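Local coordinates for protein putative oxidoreductase (Jannaschia sp., PDB 3C24) that is a putative oxidoreductase that probably binds a nicotinamide dinucleotide cofactor in an N-terminal Rossmann-type domain, its exact substrate being unknown, at residues Asn7-Lys12 against Ala163-Asp167; Pro11-Leu17 against Ala35-Ile41; Ile65-Val71 against Arg90-Ile96; Val151-Met155 against Arg181-Leu187. All coordinates share one frame; numbering follows the deposited sequence. Where two conformers were deposited one is given.

Contact 1: residues Asn7-Lys12 against Ala163-Asp167; sequences NDVGPK and AIGAD
Asn7 and Asp167 make the one direct hydrogen bond between the N-terminal loop and the helix. Asn7 ND2 gives a proton to Asp167 OD1 at 2.6 Å, and the bond is nearly straight at 169°. Asp167 OD1 lies close to the plane of the Asn7 amide and receives the N-H on its anti lone pair. The amide and carboxylate planes are steeply turned, 78° apart. Asp167 holds its CG anti to its own backbone N (chi1 -175°), which brings the carboxylate out to the loop. Its two oxygens have separate partners: OD1 takes Asn7, and OD2 takes His36 NE2. Asn7 ND2 has a second acceptor in Glu170 OE1.

The apolar part centres on Val9. Its two methyls divide the work. Val9 CG2 sits over the helix backbone, 3.5 Å from Ala163 O, and also meets Ala163 CB. Val9 CG1 meets Ile164 CG1 at 4.1 Å, the two side chains crossing at about a right angle. The Lys12 chain also crosses Ile164, with Lys12 CE 3.9 Å from Ile164 CD1. In the conformer given, the bends of the Lys12 chain bring Lys12 NZ to Gly10 O, a hydrogen bond of 2.9 Å from above the carbonyl plane.

This is a surface contact. The loop runs over helix 160-172 just before it enters strand 13-17, with His36, which precedes strand 37-41, bonded to the same helix.

Contact 2: residues Pro11-Leu17 against Ala35-Ile41; sequences PKTVAIL and AHHLAAI
His36 holds its CG anti to the carbonyl carbon and beside the backbone N (chi1 -69°), which sets its ring beside Lys12 with ND1 facing the backbone. Lys12 N donates to His36 ND1 at 2.9 Å and lies almost in the ring plane. ND1 is therefore an acceptor, and NE2 bonds to Asp167 OD2 on helix 160-172. A bond at each nitrogen fixes the rotation of the ring. The CB and CG of Lys12 run alongside this ring.

His37, the first residue of its strand, shares a face of the sheet with Thr13. Thr13 OG1 comes to the edge of the His37 ring and is 3.7 Å from His37 CB. Pro11 CB packs on Ala35 O.

From His37 onward the two strands run parallel, their directions 19° apart. His37 N, Ala39 N and Ile41 N donate to the carbonyls of Lys12, Val14 and Ile16. Val14 N and Ile16 N donate back to His37 O and Ala39 O. Val14 N to His37 O is short, 2.7 Å, and straight at 171°.

On one face Ile16 CD1 touches Leu38 CD1 at 3.7 Å, their side chains crossing at about a right angle. Helix 22-33 covers both through Thr28 and Ile31. On the other face Ala15 CB meets Ala39 CB at 4.0 Å. Leu17 and Ile41 lie side by side there, Leu17 CD1 to Ile41 CG1 4.1 Å.

Strand 13-17, helix 22-33 and strand 37-41 form the first beta-alpha-beta unit of a Rossmann-type fold, the unit that usually binds the dinucleotide in such domains.

Contact 3: residues Ile65-Val71 against Arg90-Ile96; sequences IDEADVV and RVRPGTI
Arg92 reaches across to the backbone of residues 66-68 with its guanidinium. Arg92 NH2 donates to Ala68 O at 3.0 Å, and the bond is straight at 167°. Ala68 O lies in the guanidinium plane, but the donor stands well above the carbonyl plane of Ala68. The peptide carbon of Asp66 lies over one guanidinium face. Asp69 OD1 forms a long salt bridge with Arg92 NH2, and water 4 joins the same two atoms. Asp69 OD2 accepts from Thr13 N on the neighbouring strand.

Water 1 bridges the two segments. It donates to Ile65 O at 2.6 Å and to Thr95 OG1, and accepts from Arg92 N. Arg92 O takes both Thr95 N and Thr95 OG1, the hydroxyl at 2.7 Å, from the same face of its plane. The backbone bond closes the type II turn from Arg92 to Thr95, and the hydroxyl adds a second bond to the same oxygen. Thr95 OG1 also bonds to a bound glycerol, probably from the crystallisation liquor.

The segments then join as neighbouring parallel strands of the Rossmann-type sheet, 70-73 beside 96-99. Ile96 N donates to Asp69 O at 3.0 Å, and Val71 N to Ile96 O at 2.8 Å. Asp69 O is also bound by water 3, which links it to Gly94 O.

At the far end Ile65 CD1 sits over the centre of the Arg90 guanidinium, 3.6 Å from Arg90 CZ. Arg90 NH2 is paired with Asp62. Water 2 bridges Arg90 O and Asp66 OD1.

Contact 4: residues Val151-Met155 against Arg181-Leu187; sequences VCALM and RVTTEQL
Leu187 points from the first turn of its helix toward strand 148-156 and divides its methyls between two residues. In the Val151 conformer given, Leu187 CD2 meets Val151 CG2 at 3.7 Å, the two side chains crossing at a slant. Leu187 CD1 reaches Ala153 CB at 3.9 Å. Ala153 CB also presses on the backbone, 3.1 Å from Val182 O.

Leu154 and Arg181 lie side by side and point the same way. Arg181 keeps an extended chain, with CG anti to the backbone N (chi1 -176°). This carries its guanidinium along Leu154, with Arg181 NH2 3.9 Å from Leu154 CD2. Arg181 NH1 is paired with Glu159. Water 5 lies in the guanidinium plane and links Arg181 NE to Leu154 N and Val182 O.

Thr184 and Met155, a selenomethionine, cross at a slant, with Thr184 OG1 3.5 Å from Met155 CB. Water 7 joins this hydroxyl to Met155 O.

The backbones meet as parallel strands, Val182 N donating to Cys152 O at 2.9 Å. The chain then turns straight into helix 184-217. Thr183 is its N-cap: Gln186 N bonds to Thr183 OG1, and Thr183 N to Gln186 OE1, forming a capping box.

Contacts 2, 3 and 4 all lie on one mixed seven-stranded sheet. Contact 2 pairs edge strand 37-41 with 13-17, contact 3 joins 70-73 to 96-99, and contact 4 joins 148-156 to the other edge strand, 176-181. Their centres run from 11 Å (2 and 3) to 23 Å (2 and 4) apart. They follow in series along the chain. Contact 1 closes a long loop that encloses contacts 2 and 3, and it crosses contact 4. It touches contact 2 through Asp167 and His36, and contact 3 through Ile164 and Ile96. Helix 160-172, which follows strand 148-156, thus ties the start of the Rossmann-type region to the later part of the sheet.

Contact 1: residues Asn7-Lys12 against Ala163-Asp167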
loop_
_atom_site.group_PDB
_atom_site.type_symbol
_atom_site.label_atom_id
_atom_site.label_comp_id
_atom_site.label_asym_id
_atom_site.label_seq_id
_atom_site.Cartn_x
_atom_site.Cartn_y
_atom_site.Cartn_z
ATOM N N ASN A 7 -3.097 -8.756 31.242
ATOM C CA ASN A 7 -3.875 -9.991 31.392
ATOM C C ASN A 7 -3.626 -10.616 32.740
ATOM O O ASN A 7 -2.534 -10.498 33.307
ATOM C CB ASN A 7 -3.494 -11.033 30.331
ATOM C CG ASN A 7 -3.480 -10.467 28.927
ATOM O OD1 ASN A 7 -4.432 -9.811 28.470
ATOM N ND2 ASN A 7 -2.393 -10.733 28.224
ATOM N N ASP A 8 -4.654 -11.309 33.228
ATOM C CA ASP A 8 -4.586 -11.990 34.526
ATOM C C ASP A 8 -3.986 -13.386 34.374
ATOM O O ASP A 8 -4.421 -14.356 34.980
ATOM C CB ASP A 8 -5.954 -12.089 35.180
ATOM C CG ASP A 8 -5.866 -12.613 36.591
ATOM O OD1 ASP A 8 -4.792 -12.470 37.220
ATOM O OD2 ASP A 8 -6.876 -13.161 37.070
ATOM N N VAL A 9 -3.004 -13.465 33.511
ATOM C CA VAL A 9 -2.280 -14.710 33.305
ATOM C C VAL A 9 -0.998 -14.602 34.127
ATOM O O VAL A 9 -0.279 -13.605 34.079
ATOM C CB VAL A 9 -1.960 -14.982 31.804
ATOM C CG1 VAL A 9 -0.939 -16.133 31.686
ATOM C CG2 VAL A 9 -3.264 -15.259 30.954
ATOM N N GLY A 10 -0.706 -15.645 34.870
ATOM C CA GLY A 10 0.490 -15.642 35.696
ATOM C C GLY A 10 1.708 -16.036 34.884
ATOM O O GLY A 10 1.577 -16.477 33.747
ATOM N N PRO A 11 2.904 -15.857 35.463
ATOM C CA PRO A 11 4.121 -16.266 34.772
ATOM C C PRO A 11 4.098 -17.713 34.458
ATOM O O PRO A 11 3.684 -18.565 35.240
ATOM C CB PRO A 11 5.237 -15.945 35.768
ATOM C CG PRO A 11 4.571 -15.624 37.051
ATOM C CD PRO A 11 3.183 -15.193 36.747
ATOM N N LYS A 12 4.561 -17.976 33.263
ATOM C CA LYS A 12 4.642 -19.315 32.731
ATOM C C LYS A 12 6.055 -19.606 32.286
ATOM O O LYS A 12 6.815 -18.700 32.011
ATOM C CB LYS A 12 3.725 -19.419 31.518
ATOM C CG LYS A 12 2.274 -19.126 31.814
ATOM C CD LYS A 12 1.588 -20.298 32.491
ATOM C CE LYS A 12 0.148 -19.961 32.828
ATOM N NZ LYS A 12 -0.010 -18.944 33.930
ATOM N N ALA A 163 -6.448 -17.706 26.836
ATOM C CA ALA A 163 -5.910 -16.506 27.517
ATOM C C ALA A 163 -4.407 -16.622 27.676
ATOM O O ALA A 163 -3.678 -15.643 27.524
ATOM C CB ALA A 163 -6.563 -16.286 28.872
ATOM N N ILE A 164 -3.945 -17.831 27.944
ATOM C CA ILE A 164 -2.524 -18.030 28.200
ATOM C C ILE A 164 -1.754 -17.833 26.866
ATOM O O ILE A 164 -0.784 -17.096 26.774
ATOM C CB ILE A 164 -2.243 -19.395 28.833
ATOM C CG1 ILE A 164 -2.915 -19.466 30.212
ATOM C CG2 ILE A 164 -0.744 -19.633 28.907
ATOM C CD1 ILE A 164 -3.044 -20.896 30.790
ATOM N N GLY A 165 -2.209 -18.506 25.834
ATOM C CA GLY A 165 -1.552 -18.385 24.536
ATOM C C GLY A 165 -1.565 -16.968 24.038
ATOM O O GLY A 165 -0.607 -16.489 23.441
ATOM N N ALA A 166 -2.684 -16.263 24.241
ATOM C CA ALA A 166 -2.794 -14.867 23.813
ATOM C C ALA A 166 -1.775 -13.969 24.542
ATOM O O ALA A 166 -1.144 -13.078 23.942
ATOM C CB ALA A 166 -4.216 -14.346 24.016
ATOM N N ASP A 167 -1.667 -14.221 25.837
ATOM C CA ASP A 167 -0.706 -13.472 26.675
ATOM C C ASP A 167 0.730 -13.691 26.169
ATOM O O ASP A 167 1.541 -12.744 26.105
ATOM C CB ASP A 167 -0.820 -13.872 28.127
ATOM C CG ASP A 167 0.064 -13.039 29.021
ATOM O OD1 ASP A 167 -0.281 -11.870 29.255
ATOM O OD2 ASP A 167 1.095 -13.559 29.493
#

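Contact 2: residues Pro11-Leu17 against Ala35-Ile41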
loop_
_atom_site.group_PDB
_atom_site.type_symbol
_atom_site.label_atom_id
_atom_site.label_comp_id
_atom_site.label_asym_id
_atom_site.label_seq_id
_atom_site.Cartn_x
_atom_site.Cartn_y
_atom_site.Cartn_z
ATOM N N PRO A 11 2.904 -15.857 35.463
ATOM C CA PRO A 11 4.121 -16.266 34.772
ATOM C C PRO A 11 4.098 -17.713 34.458
ATOM O O PRO A 11 3.684 -18.565 35.240
ATOM C CB PRO A 11 5.237 -15.945 35.768
ATOM C CG PRO A 11 4.571 -15.624 37.051
ATOM C CD PRO A 11 3.183 -15.193 36.747
ATOM N N LYS A 12 4.561 -17.976 33.263
ATOM C CA LYS A 12 4.642 -19.315 32.731
ATOM C C LYS A 12 6.055 -19.606 32.286
ATOM O O LYS A 12 6.815 -18.700 32.011
ATOM C CB LYS A 12 3.725 -19.419 31.518
ATOM C CG LYS A 12 2.274 -19.126 31.814
ATOM C CD LYS A 12 1.588 -20.298 32.491
ATOM C CE LYS A 12 0.148 -19.961 32.828
ATOM N NZ LYS A 12 -0.010 -18.944 33.930
ATOM N N THR A 13 6.385 -20.872 32.247
ATOM C CA THR A 13 7.672 -21.280 31.715
ATOM C C THR A 13 7.480 -21.495 30.211
ATOM O O THR A 13 6.712 -22.329 29.788
ATOM C CB THR A 13 8.242 -22.491 32.420
ATOM O OG1 THR A 13 8.504 -22.115 33.785
ATOM C CG2 THR A 13 9.541 -22.904 31.759
ATOM N N VAL A 14 8.220 -20.722 29.410
ATOM C CA VAL A 14 8.041 -20.728 27.970
ATOM C C VAL A 14 9.329 -21.146 27.321
ATOM O O VAL A 14 10.348 -20.443 27.454
ATOM C CB VAL A 14 7.659 -19.331 27.473
ATOM C CG1 VAL A 14 7.428 -19.282 25.941
ATOM C CG2 VAL A 14 6.383 -18.772 28.186
ATOM N N ALA A 15 9.278 -22.302 26.651
ATOM C CA ALA A 15 10.401 -22.823 25.882
ATOM C C ALA A 15 10.215 -22.390 24.446
ATOM O O ALA A 15 9.112 -22.462 23.866
ATOM C CB ALA A 15 10.473 -24.344 25.989
ATOM N N ILE A 16 11.276 -21.856 23.872
ATOM C CA ILE A 16 11.255 -21.455 22.475
ATOM C C ILE A 16 12.266 -22.293 21.704
ATOM O O ILE A 16 13.453 -22.246 21.965
ATOM C CB ILE A 16 11.588 -19.974 22.314
ATOM C CG1 ILE A 16 10.604 -19.104 23.111
ATOM C CG2 ILE A 16 11.565 -19.554 20.846
ATOM C CD1 ILE A 16 10.993 -17.689 23.243
ATOM N N LEU A 17 11.743 -23.041 20.741
ATOM C CA LEU A 17 12.545 -23.871 19.845
ATOM C C LEU A 17 13.073 -22.991 18.698
ATOM O O LEU A 17 12.307 -22.218 18.058
ATOM C CB LEU A 17 11.716 -25.064 19.319
ATOM C CG LEU A 17 11.502 -26.285 20.230
ATOM C CD1 LEU A 17 11.182 -25.915 21.629
ATOM C CD2 LEU A 17 10.427 -27.210 19.575
ATOM N N ALA A 35 8.025 -11.186 32.465
ATOM C CA ALA A 35 7.860 -11.876 33.777
ATOM C C ALA A 35 7.785 -13.390 33.590
ATOM O O ALA A 35 7.964 -14.162 34.501
ATOM C CB ALA A 35 6.620 -11.395 34.502
ATOM N N HIS A 36 7.602 -13.809 32.340
ATOM C CA HIS A 36 7.611 -15.234 32.047
ATOM C C HIS A 36 9.012 -15.805 32.154
ATOM O O HIS A 36 9.993 -15.077 32.015
ATOM C CB HIS A 36 7.048 -15.486 30.650
ATOM C CG HIS A 36 5.593 -15.207 30.555
ATOM N ND1 HIS A 36 4.677 -15.880 31.335
ATOM C CD2 HIS A 36 4.876 -14.331 29.802
ATOM C CE1 HIS A 36 3.463 -15.419 31.079
ATOM N NE2 HIS A 36 3.553 -14.490 30.146
ATOM N N HIS A 37 9.095 -17.103 32.409
ATOM C CA HIS A 37 10.377 -17.808 32.572
ATOM C C HIS A 37 10.756 -18.440 31.275
ATOM O O HIS A 37 10.042 -19.220 30.729
ATOM C CB HIS A 37 10.338 -18.878 33.668
ATOM C CG HIS A 37 9.851 -18.355 34.974
ATOM N ND1 HIS A 37 10.489 -17.333 35.637
ATOM C CD2 HIS A 37 8.753 -18.662 35.710
ATOM C CE1 HIS A 37 9.818 -17.044 36.739
ATOM N NE2 HIS A 37 8.760 -17.835 36.804
ATOM N N LEU A 38 11.931 -18.090 30.790
ATOM C CA LEU A 38 12.392 -18.561 29.497
ATOM C C LEU A 38 13.256 -19.790 29.514
ATOM O O LEU A 38 14.137 -19.941 30.352
ATOM C CB LEU A 38 13.234 -17.449 28.819
ATOM C CG LEU A 38 13.953 -17.796 27.505
ATOM C CD1 LEU A 38 13.004 -18.039 26.341
ATOM C CD2 LEU A 38 14.958 -16.685 27.126
ATOM N N ALA A 39 13.012 -20.652 28.545
ATOM C CA ALA A 39 13.921 -21.764 28.211
ATOM C C ALA A 39 14.236 -21.648 26.722
ATOM O O ALA A 39 13.420 -22.018 25.891
ATOM C CB ALA A 39 13.340 -23.143 28.527
ATOM N N ALA A 40 15.436 -21.124 26.419
ATOM C CA ALA A 40 15.870 -20.886 25.037
ATOM C C ALA A 40 16.522 -22.113 24.504
ATOM O O ALA A 40 17.648 -22.439 24.904
ATOM C CB ALA A 40 16.815 -19.689 24.923
ATOM N N ILE A 41 15.826 -22.748 23.567
ATOM C CA ILE A 41 16.298 -24.008 22.952
ATOM C C ILE A 41 16.883 -23.732 21.573
ATOM O O ILE A 41 16.211 -23.321 20.627
ATOM C CB ILE A 41 15.160 -25.089 22.854
ATOM C CG1 ILE A 41 14.301 -25.088 24.145
ATOM C CG2 ILE A 41 15.760 -26.501 22.445
ATOM C CD1 ILE A 41 15.071 -25.369 25.409
#

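Contact 3: residues Ile65-Val71 against Arg90-Ile96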
loop_
_atom_site.group_PDB
_atom_site.type_symbol
_atom_site.label_atom_id
_atom_site.label_comp_id
_atom_site.label_asym_id
_atom_site.label_seq_id
_atom_site.Cartn_x
_atom_site.Cartn_y
_atom_site.Cartn_z
ATOM N N ILE A 65 11.937 -29.846 29.014
ATOM C CA ILE A 65 10.668 -30.394 28.540
ATOM C C ILE A 65 9.659 -30.561 29.688
ATOM O O ILE A 65 8.489 -30.207 29.547
ATOM C CB ILE A 65 10.873 -31.711 27.758
ATOM C CG1 ILE A 65 11.664 -31.435 26.474
ATOM C CG2 ILE A 65 9.561 -32.347 27.432
ATOM C CD1 ILE A 65 12.055 -32.676 25.698
ATOM N N ASP A 66 10.139 -31.005 30.843
ATOM C CA ASP A 66 9.285 -31.258 32.022
ATOM C C ASP A 66 8.938 -30.032 32.786
ATOM O O ASP A 66 8.159 -30.084 33.726
ATOM C CB ASP A 66 9.963 -32.176 33.049
ATOM C CG ASP A 66 9.875 -33.626 32.680
ATOM O OD1 ASP A 66 9.448 -33.941 31.545
ATOM O OD2 ASP A 66 10.226 -34.451 33.553
ATOM N N GLU A 67 9.497 -28.912 32.368
ATOM C CA GLU A 67 9.246 -27.652 33.073
ATOM C C GLU A 67 8.372 -26.718 32.250
ATOM O O GLU A 67 7.745 -25.824 32.771
ATOM C CB GLU A 67 10.578 -26.957 33.383
ATOM C CG GLU A 67 11.446 -27.739 34.407
ATOM C CD GLU A 67 12.904 -27.263 34.476
ATOM O OE1 GLU A 67 13.464 -26.867 33.428
ATOM O OE2 GLU A 67 13.509 -27.328 35.576
ATOM N N ALA A 68 8.293 -27.012 30.967
ATOM C CA ALA A 68 7.611 -26.111 30.009
ATOM C C ALA A 68 6.107 -26.145 30.052
ATOM O O ALA A 68 5.490 -27.187 29.815
ATOM C CB ALA A 68 8.089 -26.415 28.559
ATOM N N ASP A 69 5.529 -24.969 30.255
ATOM C CA ASP A 69 4.093 -24.777 30.205
ATOM C C ASP A 69 3.670 -24.543 28.742
ATOM O O ASP A 69 2.588 -24.924 28.274
ATOM C CB ASP A 69 3.669 -23.581 31.037
ATOM C CG ASP A 69 3.983 -23.761 32.505
ATOM O OD1 ASP A 69 3.734 -24.873 33.004
ATOM O OD2 ASP A 69 4.465 -22.808 33.156
ATOM N N VAL A 70 4.571 -23.886 28.032
ATOM C CA VAL A 70 4.352 -23.466 26.652
ATOM C C VAL A 70 5.610 -23.792 25.877
ATOM O O VAL A 70 6.718 -23.580 26.358
ATOM C CB VAL A 70 4.078 -21.937 26.571
ATOM C CG1 VAL A 70 3.770 -21.491 25.132
ATOM C CG2 VAL A 70 2.938 -21.543 27.491
ATOM N N VAL A 71 5.421 -24.342 24.685
ATOM C CA VAL A 71 6.515 -24.642 23.739
ATOM C C VAL A 71 6.183 -23.966 22.414
ATOM O O VAL A 71 5.238 -24.313 21.710
ATOM C CB VAL A 71 6.711 -26.140 23.533
ATOM C CG1 VAL A 71 7.845 -26.402 22.551
ATOM C CG2 VAL A 71 6.975 -26.804 24.871
ATOM N N ARG A 90 6.513 -35.810 23.397
ATOM C CA ARG A 90 7.413 -35.724 24.562
ATOM C C ARG A 90 6.969 -34.799 25.686
ATOM O O ARG A 90 7.437 -34.894 26.811
ATOM C CB ARG A 90 8.843 -35.313 24.112
ATOM C CG ARG A 90 9.469 -36.183 23.029
ATOM C CD ARG A 90 10.900 -35.659 22.659
ATOM N NE ARG A 90 11.834 -35.899 23.757
ATOM C CZ ARG A 90 13.105 -35.502 23.789
ATOM N NH1 ARG A 90 13.614 -34.834 22.776
ATOM N NH2 ARG A 90 13.861 -35.786 24.831
ATOM N N VAL A 91 6.067 -33.874 25.359
ATOM C CA VAL A 91 5.635 -32.880 26.343
ATOM C C VAL A 91 4.618 -33.442 27.343
ATOM O O VAL A 91 3.971 -34.439 27.066
ATOM C CB VAL A 91 5.105 -31.601 25.677
ATOM C CG1 VAL A 91 6.226 -30.949 24.799
ATOM C CG2 VAL A 91 3.802 -31.894 24.851
ATOM N N ARG A 92 4.509 -32.809 28.508
ATOM C CA ARG A 92 3.557 -33.248 29.521
ATOM C C ARG A 92 2.126 -32.941 29.063
ATOM O O ARG A 92 1.889 -31.993 28.272
ATOM C CB ARG A 92 3.798 -32.532 30.856
ATOM C CG ARG A 92 5.147 -32.812 31.505
ATOM C CD ARG A 92 5.316 -31.826 32.689
ATOM N NE ARG A 92 5.357 -30.407 32.271
ATOM C CZ ARG A 92 5.340 -29.380 33.115
ATOM N NH1 ARG A 92 5.250 -29.582 34.418
ATOM N NH2 ARG A 92 5.383 -28.142 32.662
ATOM N N PRO A 93 1.159 -33.753 29.501
ATOM C CA PRO A 93 -0.215 -33.442 29.143
ATOM C C PRO A 93 -0.500 -31.990 29.528
ATOM O O PRO A 93 -0.030 -31.511 30.553
ATOM C CB PRO A 93 -1.015 -34.380 30.067
ATOM C CG PRO A 93 -0.109 -35.605 30.175
ATOM C CD PRO A 93 1.276 -35.013 30.280
ATOM N N GLY A 94 -1.304 -31.303 28.747
ATOM C CA GLY A 94 -1.673 -29.919 29.100
ATOM C C GLY A 94 -0.734 -28.837 28.656
ATOM O O GLY A 94 -1.028 -27.642 28.813
ATOM N N THR A 95 0.393 -29.245 28.079
ATOM C CA THR A 95 1.352 -28.305 27.524
ATOM C C THR A 95 0.687 -27.609 26.328
ATOM O O THR A 95 -0.022 -28.238 25.529
ATOM C CB THR A 95 2.650 -29.029 27.105
ATOM O OG1 THR A 95 3.209 -29.677 28.237
ATOM C CG2 THR A 95 3.681 -28.042 26.486
ATOM N N ILE A 96 0.974 -26.319 26.188
ATOM C CA ILE A 96 0.496 -25.515 25.068
ATOM C C ILE A 96 1.622 -25.460 24.031
ATOM O O ILE A 96 2.684 -24.963 24.300
ATOM C CB ILE A 96 0.149 -24.084 25.480
ATOM C CG1 ILE A 96 -1.057 -24.060 26.396
ATOM C CG2 ILE A 96 -0.183 -23.208 24.272
ATOM C CD1 ILE A 96 -1.156 -22.716 27.266
HETATM O O HOH W 1 5.953 -30.335 29.019
HETATM O O HOH W 2 7.467 -34.424 29.746
HETATM O O HOH W 3 0.252 -25.369 29.775
HETATM O O HOH W 4 4.775 -26.186 34.934
#

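Contact 4: residues Val151-Met155 against Arg181-Leu187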
loop_
_atom_site.group_PDB
_atom_site.type_symbol
_atom_site.label_atom_id
_atom_site.label_comp_id
_atom_site.label_asym_id
_atom_site.label_seq_id
_atom_site.Cartn_x
_atom_site.Cartn_y
_atom_site.Cartn_z
ATOM N N VAL A 151 -3.570 -11.802 15.566
ATOM C CA VAL A 151 -4.690 -12.759 15.461
ATOM C C VAL A 151 -4.288 -14.091 16.070
ATOM O O VAL A 151 -3.143 -14.552 15.897
ATOM C CB VAL A 151 -5.175 -12.964 13.995
ATOM C CG1 VAL A 151 -5.833 -11.685 13.462
ATOM C CG2 VAL A 151 -4.020 -13.464 13.100
ATOM N N CYS A 152 -5.211 -14.691 16.811
ATOM C CA CYS A 152 -4.952 -15.949 17.496
ATOM C C CYS A 152 -6.119 -16.887 17.423
ATOM O O CYS A 152 -7.271 -16.469 17.407
ATOM C CB CYS A 152 -4.707 -15.689 18.990
ATOM S SG CYS A 152 -3.359 -14.547 19.428
ATOM N N ALA A 153 -5.793 -18.177 17.437
ATOM C CA ALA A 153 -6.774 -19.228 17.466
ATOM C C ALA A 153 -6.402 -20.352 18.392
ATOM O O ALA A 153 -5.246 -20.793 18.451
ATOM C CB ALA A 153 -6.938 -19.821 16.076
ATOM N N LEU A 154 -7.388 -20.801 19.148
ATOM C CA LEU A 154 -7.262 -22.010 19.935
ATOM C C LEU A 154 -7.649 -23.152 19.014
ATOM O O LEU A 154 -8.827 -23.342 18.649
ATOM C CB LEU A 154 -8.158 -21.985 21.172
ATOM C CG LEU A 154 -8.051 -23.171 22.115
ATOM C CD1 LEU A 154 -6.594 -23.342 22.722
ATOM C CD2 LEU A 154 -9.097 -22.986 23.241
HETATM N N MSE A 155 -6.644 -23.900 18.563
HETATM C CA MSE A 155 -6.889 -25.005 17.618
HETATM C C MSE A 155 -7.485 -26.190 18.336
HETATM O O MSE A 155 -8.353 -26.882 17.827
HETATM C CB MSE A 155 -5.602 -25.408 16.888
HETATM C CG MSE A 155 -5.754 -26.629 16.035
HETATM SE SE MSE A 155 -4.047 -26.955 15.180
HETATM C CE MSE A 155 -4.439 -28.644 14.364
ATOM N N ARG A 181 -9.419 -12.896 18.278
ATOM C CA ARG A 181 -9.646 -14.328 18.361
ATOM C C ARG A 181 -10.464 -14.819 17.190
ATOM O O ARG A 181 -11.526 -14.262 16.862
ATOM C CB ARG A 181 -10.364 -14.748 19.653
ATOM C CG ARG A 181 -10.521 -16.292 19.784
ATOM C CD ARG A 181 -11.043 -16.685 21.145
ATOM N NE ARG A 181 -11.142 -18.135 21.258
ATOM C CZ ARG A 181 -11.447 -18.767 22.389
ATOM N NH1 ARG A 181 -11.619 -18.087 23.501
ATOM N NH2 ARG A 181 -11.536 -20.102 22.408
ATOM N N VAL A 182 -9.908 -15.806 16.516
ATOM C CA VAL A 182 -10.564 -16.480 15.375
ATOM C C VAL A 182 -10.466 -18.002 15.490
ATOM O O VAL A 182 -9.791 -18.550 16.367
ATOM C CB VAL A 182 -9.931 -16.067 14.041
ATOM C CG1 VAL A 182 -10.139 -14.567 13.723
ATOM C CG2 VAL A 182 -8.432 -16.411 13.998
ATOM N N THR A 183 -11.119 -18.687 14.570
ATOM C CA THR A 183 -10.973 -20.141 14.480
ATOM C C THR A 183 -9.740 -20.456 13.673
ATOM O O THR A 183 -9.201 -19.596 12.958
ATOM C CB THR A 183 -12.162 -20.827 13.779
ATOM O OG1 THR A 183 -12.223 -20.432 12.403
ATOM C CG2 THR A 183 -13.480 -20.471 14.493
ATOM N N THR A 184 -9.312 -21.710 13.739
ATOM C CA THR A 184 -8.167 -22.185 12.966
ATOM C C THR A 184 -8.384 -21.903 11.479
ATOM O O THR A 184 -7.502 -21.379 10.801
ATOM C CB THR A 184 -7.928 -23.686 13.158
ATOM O OG1 THR A 184 -7.729 -23.926 14.546
ATOM C CG2 THR A 184 -6.687 -24.209 12.365
ATOM N N GLU A 185 -9.569 -22.236 10.977
ATOM C CA GLU A 185 -9.853 -22.017 9.550
ATOM C C GLU A 185 -9.881 -20.538 9.146
ATOM O O GLU A 185 -9.374 -20.137 8.087
ATOM C CB GLU A 185 -11.144 -22.712 9.149
ATOM C CG GLU A 185 -11.421 -22.560 7.661
ATOM C CD GLU A 185 -12.554 -23.456 7.187
ATOM O OE1 GLU A 185 -13.734 -23.044 7.313
ATOM O OE2 GLU A 185 -12.238 -24.571 6.696
ATOM N N GLN A 186 -10.469 -19.725 10.019
ATOM C CA GLN A 186 -10.494 -18.293 9.801
ATOM C C GLN A 186 -9.072 -17.731 9.754
ATOM O O GLN A 186 -8.738 -16.902 8.880
ATOM C CB GLN A 186 -11.331 -17.587 10.860
ATOM C CG GLN A 186 -12.844 -17.777 10.673
ATOM C CD GLN A 186 -13.638 -17.212 11.810
ATOM O OE1 GLN A 186 -13.161 -17.182 12.939
ATOM N NE2 GLN A 186 -14.880 -16.779 11.530
ATOM N N LEU A 187 -8.185 -18.208 10.647
ATOM C CA LEU A 187 -6.812 -17.704 10.655
ATOM C C LEU A 187 -6.119 -18.083 9.354
ATOM O O LEU A 187 -5.395 -17.278 8.768
ATOM C CB LEU A 187 -6.015 -18.259 11.818
ATOM C CG LEU A 187 -5.007 -17.283 12.429
ATOM C CD1 LEU A 187 -4.465 -17.905 13.704
ATOM C CD2 LEU A 187 -3.878 -16.860 11.530
HETATM O O HOH W 5 -10.046 -19.636 18.900
HETATM O O HOH W 6 -10.533 -22.793 16.457
HETATM O O HOH W 7 -9.215 -26.247 15.307
#